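Berberine bridge enzyme-like protein (Arabidopsis thaliana, PDB 5D79) is an FAD-dependent oxidoreductase of the berberine bridge enzyme-like family, secreted to the cell wall and involved in adaptation to salt stress. Local coordinates at residues Y121-A126 / F519-Q524; V207-A210 / I214-R217; I269-Q274 / A379-I384; T289-N294 / H299-G304. All blocks are in the same frame, centred on the assembly; numbering follows the deposited sequence.

Contact 1: residues Y121-A126 / F519-Q524; sequences YNKPFA and FFCDEQ
The backbone amide of Tyr121 meets the carboxylate of Glu523, its N 2.9 Å from OE2 in a nearly straight hydrogen bond (168° at the hydrogen). The amide comes to the syn side of that oxygen, tilted 32° out of the carboxylate plane. The same oxygen lies 3.7 Å from CD2 of Tyr121, at the edge of the phenol ring, and ring and carboxylate planes stand almost perpendicular. Glu523 gets there by a bend at chi2 (73°), which folds its chain so that the carboxylate faces the 121-126 loop. Beside this pair, the extended Lys123 chain brings NZ to 3.3 Å from SG of Cys521, a polar end resting against sulfur. The contact ties the loop entering strand 125-129 of the PCMH-type FAD-binding domain to the C-terminal tail after helix 504-514. Arg105, on neighbouring strand 103-107, forms a salt bridge to OE2 of Glu523, so one buried oxygen serves both a cation and an amide. Without this carboxylate, as with an alanine here, the Tyr121 amide and the Arg105 charge would probably lose their shared acceptor. One residue back, Asp522 OD1 accepts from Gln524 N (3.2 Å) in an Asx turn that shapes the tail around Glu523.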
loop_
_atom_site.group_PDB
_atom_site.type_symbol
_atom_site.label_atom_id
_atom_site.label_comp_id
_atom_site.label_asym_id
_atom_site.label_seq_id
_atom_site.Cartn_x
_atom_site.Cartn_y
_atom_site.Cartn_z
ATOM N N TYR A 121 16.473 -11.043 5.937
ATOM C CA TYR A 121 17.178 -12.209 5.416
ATOM C C TYR A 121 18.686 -12.159 5.680
ATOM O O TYR A 121 19.299 -11.101 5.614
ATOM C CB TYR A 121 16.900 -12.359 3.920
ATOM C CG TYR A 121 15.466 -12.740 3.613
ATOM C CD1 TYR A 121 15.016 -14.035 3.816
ATOM C CD2 TYR A 121 14.562 -11.803 3.124
ATOM C CE1 TYR A 121 13.713 -14.391 3.542
ATOM C CE2 TYR A 121 13.253 -12.149 2.844
ATOM C CZ TYR A 121 12.834 -13.449 3.053
ATOM O OH TYR A 121 11.532 -13.817 2.785
ATOM N N ASN A 122 19.256 -13.316 6.014
ATOM C CA ASN A 122 20.708 -13.504 6.155
ATOM C C ASN A 122 21.392 -12.729 7.289
ATOM O O ASN A 122 22.623 -12.676 7.346
ATOM C CB ASN A 122 21.410 -13.169 4.833
ATOM C CG ASN A 122 21.491 -14.362 3.896
ATOM O OD1 ASN A 122 20.636 -14.550 3.026
ATOM N ND2 ASN A 122 22.523 -15.181 4.074
ATOM N N LYS A 123 20.607 -12.138 8.188
ATOM C CA LYS A 123 21.154 -11.506 9.390
ATOM C C LYS A 123 20.084 -11.379 10.475
ATOM O O LYS A 123 18.977 -10.913 10.215
ATOM C CB LYS A 123 21.763 -10.131 9.067
ATOM C CG LYS A 123 20.835 -9.127 8.367
ATOM C CD LYS A 123 21.592 -7.845 8.023
ATOM C CE LYS A 123 20.692 -6.763 7.435
ATOM N NZ LYS A 123 21.417 -5.461 7.228
ATOM N N PRO A 124 20.413 -11.810 11.699
ATOM C CA PRO A 124 19.491 -11.783 12.844
ATOM C C PRO A 124 18.911 -10.391 13.125
ATOM O O PRO A 124 19.605 -9.381 12.982
ATOM C CB PRO A 124 20.369 -12.251 14.008
ATOM C CG PRO A 124 21.440 -13.070 13.359
ATOM C CD PRO A 124 21.719 -12.398 12.051
ATOM N N PHE A 125 17.646 -10.343 13.530
ATOM C CA PHE A 125 16.957 -9.069 13.679
ATOM C C PHE A 125 15.938 -9.088 14.805
ATOM O O PHE A 125 15.644 -10.131 15.377
ATOM C CB PHE A 125 16.262 -8.683 12.369
ATOM C CG PHE A 125 15.060 -9.528 12.044
ATOM C CD1 PHE A 125 15.208 -10.811 11.533
ATOM C CD2 PHE A 125 13.774 -9.039 12.242
ATOM C CE1 PHE A 125 14.095 -11.592 11.231
ATOM C CE2 PHE A 125 12.660 -9.816 11.938
ATOM C CZ PHE A 125 12.823 -11.092 11.435
ATOM N N ALA A 126 15.406 -7.918 15.116
ATOM C CA ALA A 126 14.307 -7.790 16.048
ATOM C C ALA A 126 13.184 -7.019 15.354
ATOM O O ALA A 126 13.408 -6.424 14.296
ATOM C CB ALA A 126 14.762 -7.088 17.305
ATOM N N PHE A 519 21.526 2.806 9.272
ATOM C CA PHE A 519 20.917 1.901 10.244
ATOM C C PHE A 519 19.627 1.310 9.699
ATOM O O PHE A 519 19.389 0.106 9.800
ATOM C CB PHE A 519 20.624 2.592 11.583
ATOM C CG PHE A 519 19.912 1.689 12.592
ATOM C CD1 PHE A 519 20.596 0.648 13.234
ATOM C CD2 PHE A 519 18.565 1.875 12.892
ATOM C CE1 PHE A 519 19.946 -0.187 14.156
ATOM C CE2 PHE A 519 17.911 1.039 13.814
ATOM C CZ PHE A 519 18.605 0.011 14.445
ATOM N N PHE A 520 18.786 2.161 9.128
ATOM C CA PHE A 520 17.505 1.702 8.613
ATOM C C PHE A 520 17.650 1.141 7.204
ATOM O O PHE A 520 17.641 1.887 6.227
ATOM C CB PHE A 520 16.492 2.842 8.662
ATOM C CG PHE A 520 16.204 3.312 10.055
ATOM C CD1 PHE A 520 15.330 2.610 10.866
ATOM C CD2 PHE A 520 16.834 4.432 10.568
ATOM C CE1 PHE A 520 15.072 3.028 12.151
ATOM C CE2 PHE A 520 16.585 4.852 11.861
ATOM C CZ PHE A 520 15.704 4.150 12.650
ATOM N N CYS A 521 17.799 -0.181 7.114
ATOM C CA CYS A 521 18.003 -0.856 5.839
ATOM C C CYS A 521 17.258 -2.188 5.774
ATOM O O CYS A 521 17.169 -2.906 6.764
ATOM C CB CYS A 521 19.505 -1.081 5.578
ATOM S SG CYS A 521 20.331 -2.400 6.560
ATOM N N ASP A 522 16.703 -2.495 4.604
ATOM C CA ASP A 522 16.188 -3.831 4.307
ATOM C C ASP A 522 16.746 -4.288 2.961
ATOM O O ASP A 522 17.743 -3.740 2.475
ATOM C CB ASP A 522 14.646 -3.877 4.318
ATOM C CG ASP A 522 13.996 -2.747 3.535
ATOM O OD1 ASP A 522 14.500 -2.343 2.478
ATOM O OD2 ASP A 522 12.939 -2.266 3.973
ATOM N N GLU A 523 16.098 -5.271 2.349
ATOM C CA GLU A 523 16.610 -5.861 1.114
ATOM C C GLU A 523 16.454 -4.978 -0.148
ATOM O O GLU A 523 17.038 -5.282 -1.194
ATOM C CB GLU A 523 15.933 -7.215 0.895
ATOM C CG GLU A 523 16.376 -8.321 1.872
ATOM C CD GLU A 523 15.833 -8.153 3.291
ATOM O OE1 GLU A 523 14.832 -7.423 3.472
ATOM O OE2 GLU A 523 16.413 -8.758 4.221
ATOM N N GLN A 524 15.680 -3.896 -0.044
ATOM C CA GLN A 524 15.464 -2.966 -1.157
ATOM C C GLN A 524 15.563 -1.479 -0.740
ATOM O O GLN A 524 15.136 -0.580 -1.476
ATOM C CB GLN A 524 14.096 -3.221 -1.801
ATOM C CG GLN A 524 14.073 -4.298 -2.868
ATOM C CD GLN A 524 12.757 -4.330 -3.639
ATOM O OE1 GLN A 524 11.740 -3.806 -3.176
ATOM N NE2 GLN A 524 12.772 -4.937 -4.826
#

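Contact 2: residues V207-A210 / I214-R217; sequences VVDA and ILDR
Val207 and Leu215 form an antiparallel hydrogen-bonded pair, with Val207 N 2.9 Å from Leu215 O and Leu215 N 2.8 Å from Val207 O, while Val208 and Ile214 make the adjoining non-hydrogen-bonded pair. Val207 O also receives a CA-H...O contact from Ile214, so this carbonyl is approached by two successive residues of the partner strand. On the Val207 and Leu215 face, CG1 of Val207 lies 4.1 Å from CB of Leu215. With chi1 at 62°, CG1 of Val207 sits between its own backbone N and carbonyl carbon, where it also touches the Leu215 carbonyl oxygen. Leu215 then reaches along the strand: its CD1 methyl sits over the flat face of the Asp209 carboxylate, 3.6 Å from CG. These strands are the arms of a short beta hairpin within the FAD-binding domain; strand 202-208 pairs along its other edge with strand 238-248, and Tyr224 and Met220, from the helices that follow, pack on both Val207 and Leu215. Across the sheet, CG2 of Val208 meets CG1 of Ile214 at 3.8 Å, and helix 87-100 lies against this pair through Val90, Ile94, Ala87 and Gln91. The Asp209 carboxylate turns into the hairpin loop, where OD2 bonds to Ser211 OG and OD1 makes a weak bond to Arg213 N.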
loop_
_atom_site.group_PDB
_atom_site.type_symbol
_atom_site.label_atom_id
_atom_site.label_comp_id
_atom_site.label_asym_id
_atom_site.label_seq_id
_atom_site.Cartn_x
_atom_site.Cartn_y
_atom_site.Cartn_z
ATOM N N VAL A 207 8.890 11.573 13.596
ATOM C CA VAL A 207 9.751 10.448 13.250
ATOM C C VAL A 207 10.923 10.320 14.250
ATOM O O VAL A 207 11.460 11.319 14.730
ATOM C CB VAL A 207 10.266 10.587 11.781
ATOM C CG1 VAL A 207 11.096 11.847 11.611
ATOM C CG2 VAL A 207 11.055 9.356 11.340
ATOM N N VAL A 208 11.287 9.089 14.600
ATOM C CA VAL A 208 12.516 8.854 15.348
ATOM C C VAL A 208 13.635 8.523 14.366
ATOM O O VAL A 208 13.518 7.569 13.585
ATOM C CB VAL A 208 12.368 7.720 16.378
ATOM C CG1 VAL A 208 13.736 7.319 16.959
ATOM C CG2 VAL A 208 11.394 8.127 17.480
ATOM N N ASP A 209 14.704 9.327 14.386
ATOM C CA ASP A 209 15.821 9.121 13.463
ATOM C C ASP A 209 16.900 8.235 14.096
ATOM O O ASP A 209 16.743 7.757 15.227
ATOM C CB ASP A 209 16.409 10.464 12.991
ATOM C CG ASP A 209 17.090 11.242 14.100
ATOM O OD1 ASP A 209 16.795 11.000 15.277
ATOM O OD2 ASP A 209 17.922 12.114 13.793
ATOM N N ALA A 210 17.986 8.010 13.357
ATOM C CA ALA A 210 19.032 7.086 13.786
ATOM C C ALA A 210 19.673 7.511 15.109
ATOM O O ALA A 210 20.333 6.713 15.768
ATOM C CB ALA A 210 20.093 6.945 12.697
ATOM N N ILE A 214 13.287 12.395 18.480
ATOM C CA ILE A 214 11.938 12.528 17.951
ATOM C C ILE A 214 11.766 13.856 17.232
ATOM O O ILE A 214 11.861 14.919 17.845
ATOM C CB ILE A 214 10.903 12.436 19.055
ATOM C CG1 ILE A 214 11.053 11.108 19.787
ATOM C CG2 ILE A 214 9.510 12.608 18.478
ATOM C CD1 ILE A 214 10.412 11.128 21.130
ATOM N N LEU A 215 11.501 13.793 15.933
ATOM C CA LEU A 215 11.489 14.987 15.100
ATOM C C LEU A 215 10.122 15.251 14.468
ATOM O O LEU A 215 9.536 14.359 13.853
ATOM C CB LEU A 215 12.552 14.850 14.008
ATOM C CG LEU A 215 13.991 14.639 14.483
ATOM C CD1 LEU A 215 14.809 13.911 13.439
ATOM C CD2 LEU A 215 14.626 15.979 14.812
ATOM N N ASP A 216 9.610 16.468 14.626
ATOM C CA ASP A 216 8.408 16.853 13.894
ATOM C C ASP A 216 8.839 17.525 12.582
ATOM O O ASP A 216 10.040 17.649 12.312
ATOM C CB ASP A 216 7.479 17.745 14.743
ATOM C CG ASP A 216 8.078 19.105 15.076
ATOM O OD1 ASP A 216 9.287 19.307 14.849
ATOM O OD2 ASP A 216 7.334 19.975 15.587
ATOM N N ARG A 217 7.877 17.914 11.749
ATOM C CA ARG A 217 8.192 18.417 10.411
ATOM C C ARG A 217 9.179 19.582 10.492
ATOM O O ARG A 217 10.127 19.684 9.708
ATOM C CB ARG A 217 6.913 18.842 9.681
ATOM C CG ARG A 217 7.182 19.535 8.376
ATOM C CD ARG A 217 5.926 19.986 7.677
ATOM N NE ARG A 217 6.267 20.396 6.323
ATOM C CZ ARG A 217 5.380 20.685 5.383
ATOM N NH1 ARG A 217 4.086 20.611 5.640
ATOM N NH2 ARG A 217 5.790 21.037 4.181
#

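Contact 3: residues I269-Q274 / A379-I384; sequences IIKKWQ and AAIQEI
Ile381 pushes its side chain between Ile270, Lys271 and Gln274, and within residues 379-384 it alone touches the 269-274 segment. Its CG2 methyl lies 4.0 Å from CG2 of Ile270, the two side chains running past one another head to tail. Further out, the CD1 methyl of Ile381 presses on the aliphatic part of Lys271, 3.5 Å from CG, and the isoleucine lies nearly perpendicular to the lysine chain. A bend at chi3 (65°) in Lys271 carries its ammonium group away from the 379-384 helix. The third neighbour is Gln274: its chain runs out extended past CG to bring NE2 within 4.0 Å of CD1 of Ile381. Methyl and amide merely touch there; the polar end of Gln274 is satisfied by other partners, OE1 accepting from Tyr425 OH and from the backbone N of Ile376.

The axes of helix 269-274 and helix 379-384 come no nearer than 10.6 Å, with their directions 124° apart, so the helices meet through side-chain ends. Both lie against the large antiparallel sheet: Ile270 packs on Ala300 and Phe302 of strand 298-306, and Ile384 on Ile398 of strand 396-402. The interface is thus small and almost wholly dispersive, its cohesion depending on the fit of Ile381 among its neighbours, with the charge of Lys271 kept to the side.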
loop_
_atom_site.group_PDB
_atom_site.type_symbol
_atom_site.label_atom_id
_atom_site.label_comp_id
_atom_site.label_asym_id
_atom_site.label_seq_id
_atom_site.Cartn_x
_atom_site.Cartn_y
_atom_site.Cartn_z
ATOM N N ILE A 269 -15.479 -2.690 -24.284
ATOM C CA ILE A 269 -15.700 -1.677 -23.258
ATOM C C ILE A 269 -14.396 -1.288 -22.549
ATOM O O ILE A 269 -14.169 -0.122 -22.215
ATOM C CB ILE A 269 -16.739 -2.192 -22.231
ATOM C CG1 ILE A 269 -18.123 -2.265 -22.881
ATOM C CG2 ILE A 269 -16.757 -1.340 -20.976
ATOM C CD1 ILE A 269 -19.107 -3.057 -22.096
ATOM N N ILE A 270 -13.537 -2.274 -22.327
ATOM C CA ILE A 270 -12.235 -2.022 -21.720
ATOM C C ILE A 270 -11.368 -1.135 -22.635
ATOM O O ILE A 270 -10.703 -0.208 -22.164
ATOM C CB ILE A 270 -11.512 -3.356 -21.393
ATOM C CG1 ILE A 270 -12.247 -4.095 -20.248
ATOM C CG2 ILE A 270 -10.060 -3.096 -21.034
ATOM C CD1 ILE A 270 -12.030 -5.621 -20.178
ATOM N N LYS A 271 -11.399 -1.408 -23.940
ATOM C CA LYS A 271 -10.709 -0.571 -24.928
ATOM C C LYS A 271 -11.128 0.889 -24.828
ATOM O O LYS A 271 -10.287 1.780 -24.872
ATOM C CB LYS A 271 -10.970 -1.076 -26.348
ATOM C CG LYS A 271 -10.193 -2.314 -26.724
ATOM C CD LYS A 271 -10.251 -2.540 -28.226
ATOM C CE LYS A 271 -9.552 -1.415 -28.978
ATOM N NZ LYS A 271 -9.952 -1.370 -30.414
ATOM N N LYS A 272 -12.429 1.126 -24.691
ATOM C CA LYS A 272 -12.965 2.473 -24.532
ATOM C C LYS A 272 -12.604 3.080 -23.172
ATOM O O LYS A 272 -12.297 4.271 -23.091
ATOM C CB LYS A 272 -14.485 2.457 -24.724
ATOM C CG LYS A 272 -15.201 3.709 -24.246
ATOM C CD LYS A 272 -14.807 4.938 -25.059
ATOM C CE LYS A 272 -15.539 6.193 -24.585
ATOM N NZ LYS A 272 -16.982 6.175 -24.952
ATOM N N TRP A 273 -12.642 2.272 -22.111
ATOM C CA TRP A 273 -12.252 2.734 -20.774
ATOM C C TRP A 273 -10.839 3.316 -20.803
ATOM O O TRP A 273 -10.554 4.310 -20.153
ATOM C CB TRP A 273 -12.346 1.585 -19.759
ATOM C CG TRP A 273 -11.869 1.898 -18.332
ATOM C CD1 TRP A 273 -12.632 2.349 -17.292
ATOM C CD2 TRP A 273 -10.532 1.741 -17.803
ATOM N NE1 TRP A 273 -11.857 2.493 -16.156
ATOM C CE2 TRP A 273 -10.567 2.133 -16.448
ATOM C CE3 TRP A 273 -9.307 1.332 -18.356
ATOM C CZ2 TRP A 273 -9.430 2.125 -15.636
ATOM C CZ3 TRP A 273 -8.180 1.322 -17.544
ATOM C CH2 TRP A 273 -8.249 1.714 -16.202
ATOM N N GLN A 274 -9.964 2.702 -21.584
ATOM C CA GLN A 274 -8.558 3.094 -21.617
ATOM C C GLN A 274 -8.338 4.509 -22.104
ATOM O O GLN A 274 -7.324 5.128 -21.786
ATOM C CB GLN A 274 -7.757 2.148 -22.507
ATOM C CG GLN A 274 -7.297 0.885 -21.822
ATOM C CD GLN A 274 -6.250 0.184 -22.635
ATOM O OE1 GLN A 274 -5.166 -0.099 -22.146
ATOM N NE2 GLN A 274 -6.562 -0.085 -23.902
ATOM N N ALA A 379 -5.607 -6.867 -28.644
ATOM C CA ALA A 379 -4.930 -8.154 -28.556
ATOM C C ALA A 379 -4.357 -8.405 -27.162
ATOM O O ALA A 379 -4.405 -9.530 -26.660
ATOM C CB ALA A 379 -3.827 -8.235 -29.596
ATOM N N ALA A 380 -3.806 -7.368 -26.541
ATOM C CA ALA A 380 -3.280 -7.508 -25.194
ATOM C C ALA A 380 -4.409 -7.797 -24.210
ATOM O O ALA A 380 -4.276 -8.632 -23.309
ATOM C CB ALA A 380 -2.530 -6.263 -24.781
ATOM N N ILE A 381 -5.525 -7.100 -24.385
ATOM C CA ILE A 381 -6.665 -7.252 -23.487
ATOM C C ILE A 381 -7.242 -8.676 -23.534
ATOM O O ILE A 381 -7.583 -9.260 -22.497
ATOM C CB ILE A 381 -7.770 -6.216 -23.812
ATOM C CG1 ILE A 381 -7.227 -4.806 -23.620
ATOM C CG2 ILE A 381 -8.983 -6.409 -22.906
ATOM C CD1 ILE A 381 -8.011 -3.765 -24.358
ATOM N N GLN A 382 -7.330 -9.243 -24.730
ATOM C CA GLN A 382 -7.872 -10.587 -24.878
ATOM C C GLN A 382 -6.968 -11.621 -24.227
ATOM O O GLN A 382 -7.446 -12.571 -23.620
ATOM C CB GLN A 382 -8.082 -10.920 -26.353
ATOM C CG GLN A 382 -9.018 -9.948 -27.047
ATOM C CD GLN A 382 -9.217 -10.274 -28.505
ATOM O OE1 GLN A 382 -10.342 -10.501 -28.951
ATOM N NE2 GLN A 382 -8.123 -10.305 -29.261
ATOM N N GLU A 383 -5.663 -11.423 -24.338
ATOM C CA GLU A 383 -4.718 -12.398 -23.812
ATOM C C GLU A 383 -4.711 -12.431 -22.296
ATOM O O GLU A 383 -4.644 -13.504 -21.695
ATOM C CB GLU A 383 -3.305 -12.117 -24.323
ATOM C CG GLU A 383 -2.203 -12.934 -23.638
ATOM C CD GLU A 383 -2.289 -14.427 -23.888
ATOM O OE1 GLU A 383 -3.074 -14.879 -24.745
ATOM O OE2 GLU A 383 -1.547 -15.160 -23.219
ATOM N N ILE A 384 -4.772 -11.264 -21.666
ATOM C CA ILE A 384 -4.720 -11.243 -20.213
ATOM C C ILE A 384 -6.055 -11.749 -19.661
ATOM O O ILE A 384 -6.099 -12.331 -18.578
ATOM C CB ILE A 384 -4.349 -9.837 -19.654
ATOM C CG1 ILE A 384 -5.392 -8.783 -20.012
ATOM C CG2 ILE A 384 -2.967 -9.404 -20.166
ATOM C CD1 ILE A 384 -5.106 -7.448 -19.362
#

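Contact 4: residues T289-N294 / H299-G304; sequences TLERSN and HALFTG
Thr289 and Leu301 form an antiparallel hydrogen-bonded pair, each N 2.9 Å from the other's O. At Glu291 and His299 the backbone ladder is uneven: His299 N reaches Glu291 O at 3.0 Å, whereas the return bond from Glu291 N to His299 O is weak at 3.4 Å. CA atoms there are 6.0 Å apart, wider than at the pairs before it. Between these lies the non-hydrogen-bonded pair of Leu290 and Ala300, whose apolar contact brings CD2 of Leu290 to 3.7 Å from CB of Ala300. This face turns to helix 263-276, Ile270 lying on Leu290 and Ala266 on Ala300. The two strands are the arms of a beta hairpin at the middle of the seven-stranded antiparallel sheet.

The other face carries the polar and ring contacts. With chi1 at 75°, the His299 ring swings back over the partner strand, and CB of Ser293 sits over one face in a CH-pi contact, 3.9 Å from the ring centroid. Glu291 CG meets the ring edge, 3.7 Å from NE2, and its carboxylate lies nearly coplanar with the imidazole. NE2 is buried without a polar partner, while ND1 is hydrogen-bonded to Gln259 NE2. Shortening His299 to an alanine is likely to open a gap below Ser293 CB and beside Glu291, and to take from Gln259 NE2 its bond to ND1. Leu301 adds its CD2 methyl, 3.6 Å from OE2 of Glu291.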
loop_
_atom_site.group_PDB
_atom_site.type_symbol
_atom_site.label_atom_id
_atom_site.label_comp_id
_atom_site.label_asym_id
_atom_site.label_seq_id
_atom_site.Cartn_x
_atom_site.Cartn_y
_atom_site.Cartn_z
ATOM N N THR A 289 -11.808 -4.392 -12.951
ATOM C CA THR A 289 -11.162 -5.569 -12.404
ATOM C C THR A 289 -11.518 -6.796 -13.220
ATOM O O THR A 289 -12.687 -7.117 -13.425
ATOM C CB THR A 289 -11.558 -5.814 -10.947
ATOM O OG1 THR A 289 -11.426 -4.595 -10.206
ATOM C CG2 THR A 289 -10.677 -6.915 -10.331
ATOM N N LEU A 290 -10.497 -7.479 -13.694
ATOM C CA LEU A 290 -10.685 -8.753 -14.340
ATOM C C LEU A 290 -10.430 -9.863 -13.328
ATOM O O LEU A 290 -9.383 -9.890 -12.679
ATOM C CB LEU A 290 -9.751 -8.871 -15.529
ATOM C CG LEU A 290 -9.858 -7.732 -16.524
ATOM C CD1 LEU A 290 -8.984 -8.052 -17.723
ATOM C CD2 LEU A 290 -11.284 -7.568 -16.944
ATOM N N GLU A 291 -11.393 -10.766 -13.181
ATOM C CA GLU A 291 -11.331 -11.791 -12.144
ATOM C C GLU A 291 -12.427 -12.826 -12.360
ATOM O O GLU A 291 -13.246 -12.676 -13.258
ATOM C CB GLU A 291 -11.486 -11.164 -10.761
ATOM C CG GLU A 291 -12.844 -10.546 -10.594
ATOM C CD GLU A 291 -13.050 -9.955 -9.242
ATOM O OE1 GLU A 291 -12.102 -9.976 -8.437
ATOM O OE2 GLU A 291 -14.166 -9.472 -8.987
ATOM N N ARG A 292 -12.441 -13.865 -11.527
ATOM C CA ARG A 292 -13.518 -14.851 -11.544
ATOM C C ARG A 292 -14.795 -14.315 -10.921
ATOM O O ARG A 292 -14.757 -13.478 -10.018
ATOM C CB ARG A 292 -13.121 -16.122 -10.793
ATOM C CG ARG A 292 -12.061 -16.958 -11.448
ATOM C CD ARG A 292 -12.546 -17.670 -12.702
ATOM N NE ARG A 292 -11.401 -18.266 -13.382
ATOM C CZ ARG A 292 -10.996 -19.518 -13.199
ATOM N NH1 ARG A 292 -11.670 -20.320 -12.380
ATOM N NH2 ARG A 292 -9.929 -19.973 -13.846
ATOM N N SER A 293 -15.924 -14.822 -11.403
ATOM C CA SER A 293 -17.215 -14.563 -10.782
ATOM C C SER A 293 -17.635 -15.754 -9.922
ATOM O O SER A 293 -17.010 -16.814 -9.976
ATOM C CB SER A 293 -18.275 -14.271 -11.846
ATOM O OG SER A 293 -18.460 -15.385 -12.700
ATOM N N ASN A 294 -18.697 -15.569 -9.137
ATOM C CA ASN A 294 -19.259 -16.637 -8.302
ATOM C C ASN A 294 -19.606 -17.875 -9.120
ATOM O O ASN A 294 -19.598 -18.994 -8.610
ATOM C CB ASN A 294 -20.517 -16.157 -7.562
ATOM C CG ASN A 294 -20.420 -14.709 -7.098
ATOM O OD1 ASN A 294 -19.327 -14.147 -6.990
ATOM N ND2 ASN A 294 -21.572 -14.099 -6.819
ATOM N N HIS A 299 -14.936 -12.503 -15.766
ATOM C CA HIS A 299 -15.778 -11.384 -16.107
ATOM C C HIS A 299 -15.003 -10.092 -15.882
ATOM O O HIS A 299 -13.969 -10.107 -15.221
ATOM C CB HIS A 299 -17.084 -11.422 -15.295
ATOM C CG HIS A 299 -16.944 -11.029 -13.853
ATOM N ND1 HIS A 299 -18.037 -10.776 -13.054
ATOM C CD2 HIS A 299 -15.856 -10.846 -13.065
ATOM C CE1 HIS A 299 -17.630 -10.447 -11.840
ATOM N NE2 HIS A 299 -16.310 -10.478 -11.821
ATOM N N ALA A 300 -15.492 -8.995 -16.464
ATOM C CA ALA A 300 -14.988 -7.651 -16.197
ATOM C C ALA A 300 -15.929 -6.935 -15.249
ATOM O O ALA A 300 -17.111 -6.778 -15.536
ATOM C CB ALA A 300 -14.838 -6.851 -17.480
ATOM N N LEU A 301 -15.389 -6.500 -14.119
ATOM C CA LEU A 301 -16.147 -5.777 -13.117
ATOM C C LEU A 301 -15.771 -4.288 -13.133
ATOM O O LEU A 301 -14.663 -3.913 -12.767
ATOM C CB LEU A 301 -15.894 -6.388 -11.740
ATOM C CG LEU A 301 -16.931 -6.182 -10.643
ATOM C CD1 LEU A 301 -18.235 -6.902 -10.997
ATOM C CD2 LEU A 301 -16.365 -6.664 -9.311
ATOM N N PHE A 302 -16.701 -3.453 -13.575
ATOM C CA PHE A 302 -16.530 -2.011 -13.553
ATOM C C PHE A 302 -17.216 -1.406 -12.337
ATOM O O PHE A 302 -18.442 -1.380 -12.250
ATOM C CB PHE A 302 -17.086 -1.402 -14.823
ATOM C CG PHE A 302 -16.547 -2.025 -16.061
ATOM C CD1 PHE A 302 -15.358 -1.572 -16.616
ATOM C CD2 PHE A 302 -17.209 -3.080 -16.666
ATOM C CE1 PHE A 302 -14.846 -2.156 -17.762
ATOM C CE2 PHE A 302 -16.700 -3.667 -17.806
ATOM C CZ PHE A 302 -15.518 -3.206 -18.357
ATOM N N THR A 303 -16.411 -0.931 -11.393
ATOM C CA THR A 303 -16.919 -0.317 -10.176
ATOM C C THR A 303 -16.389 1.104 -10.068
ATOM O O THR A 303 -15.320 1.435 -10.589
ATOM C CB THR A 303 -16.521 -1.111 -8.928
ATOM O OG1 THR A 303 -15.097 -1.244 -8.887
ATOM C CG2 THR A 303 -17.133 -2.470 -8.985
ATOM N N GLY A 304 -17.138 1.959 -9.394
ATOM C CA GLY A 304 -16.750 3.347 -9.328
ATOM C C GLY A 304 -17.365 4.141 -8.208
ATOM O O GLY A 304 -18.351 3.735 -7.606
#

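How the contacts relate
Contacts 3 and 4 belong to one layered unit: the helix pair of contact 3 lies on the sheet that contains the hairpin of contact 4, and the two share this packing of helix on sheet, where Ile269 also meets Phe302. Contacts 1 and 2 sit across the chain's centre, in the FAD-binding half, touching where Phe520 packs on the Val208-Ala210 backbone. Both hairpins rest on backbone ladders, but contact 2 is buried and mainly aliphatic, whereas contact 4 is partly buried and has a polar, histidine-bearing face. Contact 3 is buried and apolar. Contact 1, partly buried and joining segments most distant in sequence, depends instead on a carboxylate and its hydrogen bond.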